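Local atomic coordinates of alpha-glucosidase (Bacteroides thetaiotaomicron, PDB entry 5XFM), a protein that probably hydrolyses terminal beta-L-arabinopyranosides and alpha-galactosides, as a bifunctional, calcium-containing member of glycoside hydrolase family 97. Residues S300-Q305 against L455-M460; M324-A329 against Q527-A532; Y328-N333 against G399-F404; I431-T436 against S486-G491; R500-G505 against A532-K537. The protein carries 1 engineered substitution. All coordinates share one frame; numbering follows the deposited sequence.

Contact 1: residues S300-Q305 against L455-M460; sequences SWILWQ and LASENM. With CA (calcium ion), chain E.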
# COMPACT_ATOMS: atom_id res chain seq x y z
N SER A 300 -0.60 6.14 -22.08
CA SER A 300 -0.97 7.35 -22.81
C SER A 300 -1.91 8.27 -22.02
O SER A 300 -1.77 9.49 -22.06
CB SER A 300 -1.60 6.99 -24.17
OG SER A 300 -2.95 6.57 -24.06
N TRP A 301 -2.85 7.69 -21.28
CA TRP A 301 -3.90 8.48 -20.65
C TRP A 301 -3.41 9.47 -19.59
O TRP A 301 -4.03 10.49 -19.37
CB TRP A 301 -4.97 7.57 -20.03
CG TRP A 301 -6.05 8.35 -19.34
CD1 TRP A 301 -7.21 8.81 -19.89
CD2 TRP A 301 -6.06 8.78 -17.97
NE1 TRP A 301 -7.95 9.49 -18.95
CE2 TRP A 301 -7.26 9.49 -17.77
CE3 TRP A 301 -5.17 8.63 -16.91
CZ2 TRP A 301 -7.59 10.04 -16.53
CZ3 TRP A 301 -5.50 9.18 -15.68
CH2 TRP A 301 -6.70 9.88 -15.50
N ILE A 302 -2.33 9.15 -18.87
CA ILE A 302 -1.93 10.04 -17.77
C ILE A 302 -1.63 11.47 -18.28
O ILE A 302 -2.13 12.44 -17.72
CB ILE A 302 -0.72 9.47 -16.98
CG1 ILE A 302 -0.29 10.44 -15.88
CG2 ILE A 302 0.46 9.12 -17.89
CD1 ILE A 302 -1.39 10.76 -14.90
N LEU A 303 -0.87 11.59 -19.36
CA LEU A 303 -0.51 12.90 -19.88
C LEU A 303 -1.32 13.34 -21.10
O LEU A 303 -1.46 14.54 -21.35
CB LEU A 303 0.98 12.92 -20.23
CG LEU A 303 1.92 13.12 -19.04
CD1 LEU A 303 3.37 13.05 -19.48
CD2 LEU A 303 1.62 14.45 -18.38
N TRP A 304 -1.84 12.39 -21.87
CA TRP A 304 -2.58 12.71 -23.09
C TRP A 304 -4.09 12.54 -22.90
O TRP A 304 -4.88 12.93 -23.76
CB TRP A 304 -2.07 11.87 -24.25
CG TRP A 304 -0.65 12.19 -24.67
CD1 TRP A 304 0.25 12.97 -24.00
CD2 TRP A 304 0.02 11.73 -25.86
NE1 TRP A 304 1.43 13.02 -24.69
CE2 TRP A 304 1.32 12.27 -25.84
CE3 TRP A 304 -0.36 10.92 -26.93
CZ2 TRP A 304 2.24 12.03 -26.85
CZ3 TRP A 304 0.56 10.68 -27.94
CH2 TRP A 304 1.85 11.24 -27.89
N GLN A 305 -4.47 11.95 -21.78
CA GLN A 305 -5.87 11.83 -21.34
C GLN A 305 -6.80 11.15 -22.34
O GLN A 305 -6.35 10.38 -23.19
CB GLN A 305 -6.41 13.22 -20.98
CG GLN A 305 -5.65 13.89 -19.83
CD GLN A 305 -5.91 13.24 -18.49
OE1 GLN A 305 -7.07 13.08 -18.08
NE2 GLN A 305 -4.85 12.86 -17.78
N LEU A 455 -3.58 9.17 -3.52
CA LEU A 455 -3.65 10.27 -4.45
C LEU A 455 -2.51 10.10 -5.46
O LEU A 455 -1.37 10.48 -5.20
CB LEU A 455 -3.56 11.61 -3.70
CG LEU A 455 -4.90 11.95 -3.05
CD1 LEU A 455 -4.76 13.03 -2.00
CD2 LEU A 455 -5.88 12.39 -4.12
N ALA A 456 -2.83 9.50 -6.60
CA ALA A 456 -1.81 9.18 -7.59
C ALA A 456 -1.43 10.39 -8.43
O ALA A 456 -1.97 11.49 -8.26
CB ALA A 456 -2.30 8.04 -8.50
N SER A 457 -0.48 10.18 -9.33
CA SER A 457 0.07 11.24 -10.17
C SER A 457 -0.99 11.93 -11.04
O SER A 457 -0.79 13.07 -11.47
CB SER A 457 1.18 10.66 -11.05
OG SER A 457 0.65 9.75 -12.01
N GLU A 458 -2.11 11.24 -11.28
CA GLU A 458 -3.22 11.82 -12.04
C GLU A 458 -3.67 13.14 -11.43
O GLU A 458 -4.04 14.08 -12.14
CB GLU A 458 -4.40 10.83 -12.13
CG GLU A 458 -5.17 10.63 -10.81
CD GLU A 458 -6.38 9.71 -10.94
OE1 GLU A 458 -6.86 9.49 -12.08
OE2 GLU A 458 -6.87 9.23 -9.89
N ASN A 459 -3.62 13.22 -10.10
CA ASN A 459 -4.07 14.42 -9.42
C ASN A 459 -3.16 15.60 -9.76
O ASN A 459 -3.63 16.74 -9.87
CB ASN A 459 -4.14 14.18 -7.91
CG ASN A 459 -5.18 13.12 -7.55
OD1 ASN A 459 -4.84 12.01 -7.13
ND2 ASN A 459 -6.45 13.47 -7.70
N MET A 460 -1.87 15.33 -9.96
CA MET A 460 -0.95 16.39 -10.37
C MET A 460 -1.35 16.91 -11.75
O MET A 460 -1.18 18.09 -12.03
CB MET A 460 0.49 15.89 -10.37
CG MET A 460 1.04 15.53 -8.99
SD MET A 460 2.69 14.82 -9.12
CE MET A 460 3.50 16.06 -10.15
CA CA E . -8.07 7.03 -9.28
O HOH W 1 -9.30 8.65 -11.27
O HOH W 2 -10.14 5.90 -9.30
O HOH W 3 -9.82 8.80 -9.05
O HOH W 4 -7.70 5.77 -11.31
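Trp301 lays the outer rim of its six-membered ring against the carboxylate end of Glu458: CH2 comes 3.4 Å from OE1, which sits at the ring edge and near its plane. The carboxylate is turned 68° from the indole, so the two flat groups meet at an angle and do not stack. Trp301 CG lies opposite its own backbone N across the CA-CB bond (chi1 179°), which carries the ring out from helix 300-304 to this meeting. At the far end of the indole, NE1 is tied to Asp306, while OE1 of Gln305 stands 3.2 Å above the ring plane, toward the rim. Gln305, just past the helix, donates NE2 to Ile302 O at 2.8 Å, from above the carbonyl plane.

Beside the indole, Ile302 packs by its end methyl. CD1 presses on the backbone at Glu458 CA, 3.6 Å away, and brushes Ser457 OG at 3.7 Å. That hydroxyl is hydrogen-bonded to the carbonyls of Phe489 and Gly490, linking the two loops.

Glu458 has CG tucked between its backbone N and carbonyl carbon (chi1 72°), and from there the chain runs out extended. OE2 binds calcium at 2.6 Å, and OE1 accepts a hydrogen bond at 2.7 Å from water 1, itself a ligand of the ion; both carboxylate oxygens therefore serve the metal. Glu174 and Glu452 supply further carboxylate ligands, giving an acidic, partly hydrated site consistent with the active-site calcium of family 97 enzymes, at the mouth of the barrel.

Contact 2: residues M324-A329 against Q527-A532; sequences MGYEYA and QNFALA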
# COMPACT_ATOMS: atom_id res chain seq x y z
N MET A 324 11.63 2.11 -25.66
CA MET A 324 12.10 2.13 -24.28
C MET A 324 12.52 0.74 -23.81
O MET A 324 13.17 0.59 -22.78
CB MET A 324 11.02 2.71 -23.37
CG MET A 324 10.77 4.18 -23.60
SD MET A 324 12.19 5.21 -23.19
CE MET A 324 12.37 4.86 -21.44
N GLY A 325 12.15 -0.28 -24.58
CA GLY A 325 12.43 -1.65 -24.19
C GLY A 325 11.50 -2.06 -23.06
O GLY A 325 11.81 -2.96 -22.28
N TYR A 326 10.37 -1.37 -22.96
CA TYR A 326 9.41 -1.65 -21.90
C TYR A 326 8.56 -2.87 -22.25
O TYR A 326 8.26 -3.11 -23.42
CB TYR A 326 8.51 -0.43 -21.63
CG TYR A 326 9.15 0.60 -20.72
CD1 TYR A 326 10.49 0.51 -20.37
CD2 TYR A 326 8.40 1.64 -20.19
CE1 TYR A 326 11.08 1.44 -19.53
CE2 TYR A 326 8.98 2.57 -19.35
CZ TYR A 326 10.31 2.47 -19.02
OH TYR A 326 10.89 3.39 -18.19
N GLU A 327 8.20 -3.63 -21.22
CA GLU A 327 7.45 -4.87 -21.38
C GLU A 327 5.99 -4.66 -21.73
O GLU A 327 5.38 -5.49 -22.41
CB GLU A 327 7.55 -5.74 -20.13
CG GLU A 327 8.93 -6.30 -19.85
CD GLU A 327 9.93 -5.26 -19.39
OE1 GLU A 327 9.54 -4.39 -18.59
OE2 GLU A 327 11.10 -5.32 -19.83
N TYR A 328 5.40 -3.58 -21.23
CA TYR A 328 3.95 -3.41 -21.34
C TYR A 328 3.52 -2.06 -21.88
O TYR A 328 4.29 -1.09 -21.89
CB TYR A 328 3.30 -3.68 -19.98
CG TYR A 328 3.53 -5.09 -19.49
CD1 TYR A 328 2.99 -6.18 -20.16
CD2 TYR A 328 4.33 -5.34 -18.38
CE1 TYR A 328 3.21 -7.47 -19.73
CE2 TYR A 328 4.56 -6.63 -17.94
CZ TYR A 328 4.01 -7.69 -18.62
OH TYR A 328 4.24 -8.97 -18.18
N ALA A 329 2.28 -2.03 -22.37
CA ALA A 329 1.56 -0.80 -22.65
C ALA A 329 0.17 -0.90 -22.04
O ALA A 329 -0.56 -1.87 -22.29
CB ALA A 329 1.48 -0.54 -24.15
N GLN A 527 5.18 -1.15 -13.14
CA GLN A 527 5.17 0.31 -13.12
C GLN A 527 4.72 0.88 -14.45
O GLN A 527 5.39 0.72 -15.47
CB GLN A 527 6.55 0.87 -12.77
CG GLN A 527 7.06 0.56 -11.36
CD GLN A 527 6.46 1.44 -10.28
OE1 GLN A 527 5.31 1.88 -10.36
NE2 GLN A 527 7.25 1.72 -9.25
N ASN A 528 3.59 1.58 -14.43
CA ASN A 528 3.16 2.38 -15.57
C ASN A 528 3.54 3.83 -15.31
O ASN A 528 2.78 4.58 -14.71
CB ASN A 528 1.66 2.23 -15.81
CG ASN A 528 1.23 0.78 -16.01
OD1 ASN A 528 1.65 0.12 -16.96
ND2 ASN A 528 0.40 0.28 -15.11
N PHE A 529 4.77 4.18 -15.68
CA PHE A 529 5.31 5.52 -15.48
C PHE A 529 4.63 6.54 -16.37
O PHE A 529 4.05 6.19 -17.41
CB PHE A 529 6.82 5.54 -15.72
CG PHE A 529 7.60 4.72 -14.74
CD1 PHE A 529 8.35 3.64 -15.17
CD2 PHE A 529 7.57 5.02 -13.38
CE1 PHE A 529 9.07 2.88 -14.27
CE2 PHE A 529 8.28 4.26 -12.48
CZ PHE A 529 9.03 3.19 -12.92
N ALA A 530 4.70 7.80 -15.97
CA ALA A 530 4.05 8.87 -16.72
C ALA A 530 4.96 9.48 -17.79
O ALA A 530 4.97 10.69 -17.98
CB ALA A 530 3.57 9.95 -15.77
N LEU A 531 5.70 8.63 -18.50
CA LEU A 531 6.51 9.10 -19.61
C LEU A 531 5.64 9.33 -20.85
O LEU A 531 4.50 8.88 -20.91
CB LEU A 531 7.63 8.11 -19.93
CG LEU A 531 8.66 7.87 -18.83
CD1 LEU A 531 9.71 6.87 -19.29
CD2 LEU A 531 9.30 9.17 -18.42
N ALA A 532 6.19 10.05 -21.82
CA ALA A 532 5.51 10.26 -23.10
C ALA A 532 6.55 10.27 -24.23
O ALA A 532 7.72 10.57 -23.99
CB ALA A 532 4.72 11.54 -23.07
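With chi1 at -82° the Tyr326 side chain leaves its backbone with CG opposite the carbonyl carbon, and Leu531 does the same at -63°, so that the phenol and the isobutyl group run out from the two segments and meet at roughly a right angle. The place is the outer layer of the TIM barrel, just after helix 311-324. A Schellman motif ends that helix, with Gly325 at positive phi as its C-prime residue, and turns the chain into strand 328-331. On the other side, residues 529-532 follow strand 526-528, the last strand of the parallel sheet; strand 295-299 lies between the two.

Tyr326 reaches across with its hydroxyl end. OH comes 3.8 Å from Leu531 CD1 and 4.0 Å from Phe529 CD1, both placed obliquely to the tyrosine ring. These are van der Waals touches; the polar need of this buried hydroxyl is met by a hydrogen bond with Met547 O in helix 541-549. The same helix packs on Phe529 and on Met324, roofing the cluster. Met324 is bent at both chi2 and chi3, folding its thioether round until CE lies 4.0 Å from Leu531 CD1.

Contact 3: residues Y328-N333 against G399-F404; sequences YALIDN and GIKVDF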
# COMPACT_ATOMS: atom_id res chain seq x y z
N TYR A 328 5.40 -3.58 -21.23
CA TYR A 328 3.95 -3.41 -21.34
C TYR A 328 3.52 -2.06 -21.88
O TYR A 328 4.29 -1.09 -21.89
CB TYR A 328 3.30 -3.68 -19.98
CG TYR A 328 3.53 -5.09 -19.49
CD1 TYR A 328 2.99 -6.18 -20.16
CD2 TYR A 328 4.33 -5.34 -18.38
CE1 TYR A 328 3.21 -7.47 -19.73
CE2 TYR A 328 4.56 -6.63 -17.94
CZ TYR A 328 4.01 -7.69 -18.62
OH TYR A 328 4.24 -8.97 -18.18
N ALA A 329 2.28 -2.03 -22.37
CA ALA A 329 1.56 -0.80 -22.65
C ALA A 329 0.17 -0.90 -22.04
O ALA A 329 -0.56 -1.87 -22.29
CB ALA A 329 1.48 -0.54 -24.15
N LEU A 330 -0.20 0.10 -21.24
CA LEU A 330 -1.52 0.15 -20.62
C LEU A 330 -2.49 0.98 -21.46
O LEU A 330 -2.24 2.16 -21.72
CB LEU A 330 -1.42 0.74 -19.21
CG LEU A 330 -2.74 1.18 -18.56
CD1 LEU A 330 -3.73 0.02 -18.41
CD2 LEU A 330 -2.48 1.85 -17.22
N ILE A 331 -3.58 0.36 -21.90
CA ILE A 331 -4.63 1.07 -22.61
C ILE A 331 -5.77 1.36 -21.64
O ILE A 331 -6.35 0.44 -21.07
CB ILE A 331 -5.14 0.27 -23.83
CG1 ILE A 331 -3.97 -0.03 -24.79
CG2 ILE A 331 -6.25 1.02 -24.54
CD1 ILE A 331 -4.38 -0.76 -26.07
N ASP A 332 -6.10 2.64 -21.46
CA ASP A 332 -6.95 3.06 -20.34
C ASP A 332 -8.43 3.12 -20.74
O ASP A 332 -8.83 2.53 -21.74
CB ASP A 332 -6.47 4.41 -19.81
CG ASP A 332 -6.58 4.52 -18.29
OD1 ASP A 332 -7.69 4.70 -17.74
OD2 ASP A 332 -5.52 4.42 -17.64
N ASN A 333 -9.24 3.82 -19.94
CA ASN A 333 -10.69 3.86 -20.13
C ASN A 333 -11.16 4.32 -21.52
O ASN A 333 -10.41 4.97 -22.23
CB ASN A 333 -11.33 4.77 -19.07
CG ASN A 333 -10.76 6.19 -19.10
OD1 ASN A 333 -10.13 6.61 -20.07
ND2 ASN A 333 -11.01 6.93 -18.04
N GLY A 399 -2.52 -8.50 -18.74
CA GLY A 399 -2.95 -7.86 -17.51
C GLY A 399 -4.20 -7.02 -17.62
O GLY A 399 -4.58 -6.62 -18.72
N ILE A 400 -4.85 -6.79 -16.49
CA ILE A 400 -5.99 -5.88 -16.46
C ILE A 400 -5.89 -4.86 -15.33
O ILE A 400 -5.36 -5.15 -14.25
CB ILE A 400 -7.33 -6.63 -16.32
CG1 ILE A 400 -7.33 -7.54 -15.10
CG2 ILE A 400 -7.61 -7.41 -17.57
CD1 ILE A 400 -8.70 -8.12 -14.80
N LYS A 401 -6.39 -3.67 -15.61
CA LYS A 401 -6.49 -2.62 -14.61
C LYS A 401 -7.97 -2.38 -14.29
O LYS A 401 -8.72 -1.91 -15.14
CB LYS A 401 -5.82 -1.33 -15.10
CG LYS A 401 -6.00 -0.13 -14.19
CD LYS A 401 -5.37 1.11 -14.79
CE LYS A 401 -5.66 2.33 -13.94
NZ LYS A 401 -5.08 3.57 -14.51
N VAL A 402 -8.37 -2.72 -13.06
CA VAL A 402 -9.78 -2.68 -12.67
C VAL A 402 -10.08 -1.55 -11.68
O VAL A 402 -9.45 -1.45 -10.62
CB VAL A 402 -10.23 -4.01 -12.03
CG1 VAL A 402 -11.72 -4.00 -11.80
CG2 VAL A 402 -9.83 -5.19 -12.93
N ASP A 403 -11.07 -0.72 -12.01
CA ASP A 403 -11.24 0.57 -11.35
C ASP A 403 -12.61 0.73 -10.67
O ASP A 403 -13.52 -0.06 -10.89
CB ASP A 403 -11.04 1.70 -12.36
CG ASP A 403 -10.39 2.92 -11.74
OD1 ASP A 403 -10.60 3.16 -10.53
OD2 ASP A 403 -9.66 3.64 -12.47
N PHE A 404 -12.71 1.75 -9.81
CA PHE A 404 -13.98 2.23 -9.25
C PHE A 404 -14.79 1.22 -8.43
O PHE A 404 -15.97 1.00 -8.70
CB PHE A 404 -14.88 2.78 -10.37
CG PHE A 404 -14.30 3.93 -11.13
CD1 PHE A 404 -13.80 5.04 -10.46
CD2 PHE A 404 -14.24 3.91 -12.51
CE1 PHE A 404 -13.27 6.11 -11.16
CE2 PHE A 404 -13.70 4.97 -13.21
CZ PHE A 404 -13.21 6.07 -12.53
O HOH W 5 -8.52 5.42 -15.02
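Leu330 and Lys401 make the close half of this contact: the leucine straddles the lysine's carbon chain at about a right angle, CD2 lying 3.8 Å from Lys401 CD and CD1 4.1 Å from Lys401 CB. Every torsion of Lys401 is near 180°, and this fully stretched chain carries its ammonium past the leucine toward the end of strand 328-331. There the fit slackens. Lys401 NZ forms a salt bridge with Asp332 OD2, but at 3.3 Å the hydrogen bond in it is weak, and the same oxygen has a stronger hold from Trp299 NE1.

OD1, the other carboxylate oxygen of Asp332, is gripped from its anti side by the backbone N of Asn333 at 2.8 Å, which helps to set the rotation of the group. It also takes a hydrogen bond from water 5. That water bridges weakly to Asp403 OD2, a water-mediated link on the looser side, for the two carboxylates do not touch. Strand 357-363 separates the two strands in the sheet, and its Trp361 packs against both Asp332 and Lys401. With the nearest atom of Lys401 about 7 Å from the calcium, this is the polar floor at the C-terminal ends of the parallel strands, where TIM-barrel hydrolases place their active sites.

Contact 4: residues I431-T436 against S486-G491; sequences IFHGCT and SMEFGG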
# COMPACT_ATOMS: atom_id res chain seq x y z
N ILE A 431 -4.17 -5.18 -11.68
CA ILE A 431 -3.98 -3.92 -10.95
C ILE A 431 -5.34 -3.41 -10.49
O ILE A 431 -6.30 -3.44 -11.25
CB ILE A 431 -3.32 -2.83 -11.82
CG1 ILE A 431 -1.91 -3.24 -12.26
CG2 ILE A 431 -3.26 -1.51 -11.07
CD1 ILE A 431 -1.29 -2.27 -13.23
N PHE A 432 -5.43 -2.95 -9.24
CA PHE A 432 -6.66 -2.29 -8.79
C PHE A 432 -6.50 -0.78 -8.71
O PHE A 432 -5.46 -0.28 -8.29
CB PHE A 432 -7.11 -2.81 -7.43
CG PHE A 432 -7.58 -4.23 -7.45
CD1 PHE A 432 -8.49 -4.65 -8.40
CD2 PHE A 432 -7.11 -5.14 -6.53
CE1 PHE A 432 -8.93 -5.96 -8.42
CE2 PHE A 432 -7.54 -6.45 -6.55
CZ PHE A 432 -8.45 -6.86 -7.49
N HIS A 433 -7.55 -0.07 -9.11
CA HIS A 433 -7.62 1.38 -8.96
C HIS A 433 -8.98 1.76 -8.38
O HIS A 433 -9.91 0.95 -8.39
CB HIS A 433 -7.40 2.08 -10.30
CG HIS A 433 -5.97 2.44 -10.57
ND1 HIS A 433 -5.56 3.75 -10.76
CD2 HIS A 433 -4.86 1.68 -10.67
CE1 HIS A 433 -4.26 3.77 -10.96
NE2 HIS A 433 -3.81 2.52 -10.91
N GLY A 434 -9.08 2.99 -7.87
CA GLY A 434 -10.31 3.48 -7.28
C GLY A 434 -10.74 2.53 -6.20
O GLY A 434 -11.91 2.14 -6.12
N CYS A 435 -9.78 2.17 -5.35
CA CYS A 435 -9.87 0.94 -4.58
C CYS A 435 -9.43 1.11 -3.14
O CYS A 435 -8.98 2.18 -2.72
CB CYS A 435 -9.00 -0.14 -5.23
SG CYS A 435 -7.23 0.30 -5.32
N THR A 436 -9.56 0.03 -2.38
CA THR A 436 -9.15 0.03 -0.99
C THR A 436 -7.69 -0.35 -0.86
O THR A 436 -7.07 -0.84 -1.81
CB THR A 436 -10.01 -0.92 -0.17
OG1 THR A 436 -9.75 -0.73 1.23
CG2 THR A 436 -9.74 -2.38 -0.57
N SER A 486 2.11 -2.67 -2.23
CA SER A 486 2.35 -2.11 -3.56
C SER A 486 1.48 -0.89 -3.82
O SER A 486 0.28 -0.91 -3.57
CB SER A 486 2.11 -3.15 -4.65
OG SER A 486 3.06 -4.19 -4.60
N MET A 487 2.11 0.15 -4.35
CA MET A 487 1.43 1.40 -4.66
C MET A 487 1.62 1.77 -6.13
O MET A 487 2.72 2.15 -6.54
CB MET A 487 1.95 2.51 -3.75
CG MET A 487 1.24 3.83 -3.89
SD MET A 487 1.93 5.02 -2.73
CE MET A 487 3.59 5.22 -3.38
N GLU A 488 0.57 1.64 -6.92
CA GLU A 488 0.64 1.95 -8.35
C GLU A 488 0.42 3.44 -8.54
O GLU A 488 -0.70 3.89 -8.76
CB GLU A 488 -0.40 1.15 -9.14
CG GLU A 488 0.21 0.23 -10.17
CD GLU A 488 0.57 0.94 -11.47
OE1 GLU A 488 -0.10 1.94 -11.82
OE2 GLU A 488 1.53 0.52 -12.14
N PHE A 489 1.51 4.20 -8.45
CA PHE A 489 1.41 5.65 -8.34
C PHE A 489 1.38 6.35 -9.71
O PHE A 489 0.80 7.42 -9.85
CB PHE A 489 2.58 6.18 -7.50
CG PHE A 489 2.52 7.66 -7.24
CD1 PHE A 489 1.74 8.17 -6.22
CD2 PHE A 489 3.25 8.54 -8.03
CE1 PHE A 489 1.68 9.53 -5.97
CE2 PHE A 489 3.19 9.91 -7.79
CZ PHE A 489 2.41 10.40 -6.76
N GLY A 490 2.01 5.74 -10.71
CA GLY A 490 2.10 6.36 -12.03
C GLY A 490 3.05 7.54 -12.06
O GLY A 490 2.84 8.52 -12.77
N GLY A 491 4.12 7.43 -11.28
CA GLY A 491 5.09 8.51 -11.13
C GLY A 491 6.10 8.68 -12.25
O GLY A 491 5.98 8.08 -13.32
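At an inverse gamma turn centred on Glu488, that side chain meets Ile431 and His433, the penultimate residue of strand 429-432 and the first residue after it. Glu488 is bent at chi2 (-82°), which turns its carboxylate across the isoleucine. Ile431 CG2 meets Glu488 CG at 4.0 Å, and its CD1 lies 4.1 Å from Glu488 CD, so the acid is backed by methyl groups.

His433 comes in edge first. Its NE2 faces Glu488 OE1 in the plane of the imidazole, but at 3.9 Å the pair is too far apart for a hydrogen bond; the ring and carboxylate planes are 50° apart. Strand 429-432 is one of the parallel strands of the TIM barrel, next to 399-403, and its Ile431 points toward loop 486-491. The other carboxylate oxygen, Glu488 OE2, accepts a hydrogen bond from the backbone N of Asn528, tying this loop to the last strand of the sheet. On the far flank the nearest atom of His433 is about 4 Å from the calcium. Its neighbour Gly434 donates its backbone N to Glu452 OE1, a second-shell bond that helps to position a ligand of the metal.

Contact 5: residues R500-G505 against A532-K537; sequences RNNDGG and APNNLK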
# COMPACT_ATOMS: atom_id res chain seq x y z
N ARG A 500 -0.50 17.27 -23.25
CA ARG A 500 0.04 16.50 -24.37
C ARG A 500 1.23 17.17 -25.08
O ARG A 500 2.21 16.51 -25.41
CB ARG A 500 -1.05 16.19 -25.38
CG ARG A 500 -0.57 15.38 -26.57
CD ARG A 500 -1.72 14.68 -27.26
NE ARG A 500 -1.29 13.99 -28.48
CZ ARG A 500 -2.02 13.07 -29.10
NH1 ARG A 500 -3.21 12.72 -28.61
NH2 ARG A 500 -1.56 12.49 -30.20
N ASN A 501 1.14 18.47 -25.32
CA ASN A 501 2.21 19.14 -26.05
C ASN A 501 3.30 19.70 -25.14
O ASN A 501 4.21 20.38 -25.61
CB ASN A 501 1.64 20.25 -26.94
CG ASN A 501 0.85 19.69 -28.12
OD1 ASN A 501 -0.32 20.01 -28.31
ND2 ASN A 501 1.49 18.82 -28.89
N ASN A 502 3.20 19.40 -23.85
CA ASN A 502 4.19 19.82 -22.86
C ASN A 502 4.38 21.33 -22.86
O ASN A 502 5.51 21.83 -22.83
CB ASN A 502 5.53 19.12 -23.12
CG ASN A 502 6.49 19.21 -21.94
OD1 ASN A 502 6.10 19.53 -20.81
ND2 ASN A 502 7.77 18.93 -22.19
N ASP A 503 3.27 22.06 -22.92
CA ASP A 503 3.32 23.52 -22.99
C ASP A 503 2.13 24.18 -22.29
O ASP A 503 1.90 25.39 -22.44
CB ASP A 503 3.36 24.00 -24.44
CG ASP A 503 2.10 23.63 -25.22
OD1 ASP A 503 1.16 23.06 -24.63
OD2 ASP A 503 2.05 23.94 -26.43
N GLY A 504 1.37 23.39 -21.54
CA GLY A 504 0.22 23.90 -20.82
C GLY A 504 -0.20 22.97 -19.70
O GLY A 504 0.50 22.00 -19.40
N GLY A 505 -1.35 23.24 -19.09
CA GLY A 505 -1.80 22.47 -17.95
C GLY A 505 -1.01 22.83 -16.71
O GLY A 505 -0.49 23.95 -16.60
N ALA A 532 6.19 10.05 -21.82
CA ALA A 532 5.51 10.26 -23.10
C ALA A 532 6.55 10.27 -24.23
O ALA A 532 7.72 10.57 -23.99
CB ALA A 532 4.72 11.54 -23.07
N PRO A 533 6.14 9.93 -25.46
CA PRO A 533 7.09 9.83 -26.58
C PRO A 533 7.97 11.07 -26.78
O PRO A 533 9.18 10.95 -27.03
CB PRO A 533 6.18 9.62 -27.80
CG PRO A 533 4.94 9.03 -27.25
CD PRO A 533 4.79 9.49 -25.84
N ASN A 534 7.38 12.25 -26.63
CA ASN A 534 8.11 13.50 -26.76
C ASN A 534 9.29 13.62 -25.80
O ASN A 534 10.20 14.42 -26.03
CB ASN A 534 7.16 14.69 -26.57
CG ASN A 534 6.42 14.63 -25.26
OD1 ASN A 534 5.46 13.88 -25.11
ND2 ASN A 534 6.85 15.44 -24.30
N ASN A 535 9.28 12.83 -24.72
CA ASN A 535 10.38 12.86 -23.76
C ASN A 535 11.68 12.37 -24.37
O ASN A 535 12.77 12.70 -23.88
CB ASN A 535 10.04 12.03 -22.52
CG ASN A 535 8.90 12.62 -21.72
OD1 ASN A 535 8.28 11.93 -20.91
ND2 ASN A 535 8.58 13.89 -21.97
N LEU A 536 11.60 11.59 -25.43
CA LEU A 536 12.85 11.14 -26.05
C LEU A 536 13.51 12.31 -26.79
O LEU A 536 14.68 12.22 -27.15
CB LEU A 536 12.61 9.97 -27.00
CG LEU A 536 12.53 8.60 -26.33
CD1 LEU A 536 12.33 7.51 -27.37
CD2 LEU A 536 13.78 8.34 -25.49
N LYS A 537 12.77 13.40 -26.98
CA LYS A 537 13.32 14.60 -27.61
C LYS A 537 13.55 15.78 -26.65
O LYS A 537 14.52 16.52 -26.81
CB LYS A 537 12.42 15.05 -28.76
CG LYS A 537 12.29 14.06 -29.91
CD LYS A 537 13.59 13.90 -30.68
CE LYS A 537 13.43 12.97 -31.87
NZ LYS A 537 13.22 11.55 -31.43
O HOH W 6 3.54 14.79 -23.71
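Ala532 opens a type I turn that runs to Asn535 and leads into helix 535-538, and it is the third residue of this turn, Asn534, that meets the surface loop 500-505. At the start, Ala532 N donates to Asn535 OD1 at 3.0 Å, approaching from well above the plane of that amide, while Ala532 O takes the turn's closing bond from Asn535 N. Pro533 follows and rests on Trp304, whose ring also makes a cation-pi contact with Arg500; the guanidinium is further held by a salt bridge to Asp313.

Asn534 then turns to the loop, CG set between its backbone N and carbonyl carbon (chi1 56°). Contact is loose and without a direct hydrogen bond: its ND2 lies 4.1 Å from Asn502 CB, with the two amide planes 49° apart. Water 6 bridges the two segments, donating to Arg500 O at 2.8 Å and also to Asn534 OD1. Each amide looks elsewhere for its firmer partners, Asn534 ND2 to Asp538 and Asn495, Asn502 OD1 to the backbone N of Arg497. Past Asn535 the bonds keep their three-residue spacing: Leu536 N reaches Pro533 O at 3.0 Å, and Lys537 N reaches Asn534 O at 2.9 Å.

Contacts 1 to 4 are buried and contact 5 lies at the surface, yet all belong to the one barrel domain. Contacts 3 and 4 hold neighbouring strands, joined by backbone bonds such as Ile431 N to Ile400 O. Contact 1 supplies a calcium ligand, and contacts 3 and 4 lie near the ion; each of the three sets a carboxylate beside apolar side chains, with ordered water in contacts 1 and 3. Contact 2 takes in the start of strand 328-331 but touches through Met324 and Tyr326, just ahead of it. Loop 486-491 ties contact 4 to contact 1 through Ser457 and to contact 2 through Asn528. Contact 5 shares Ala532 with contact 2, and touches contact 1 through Trp304.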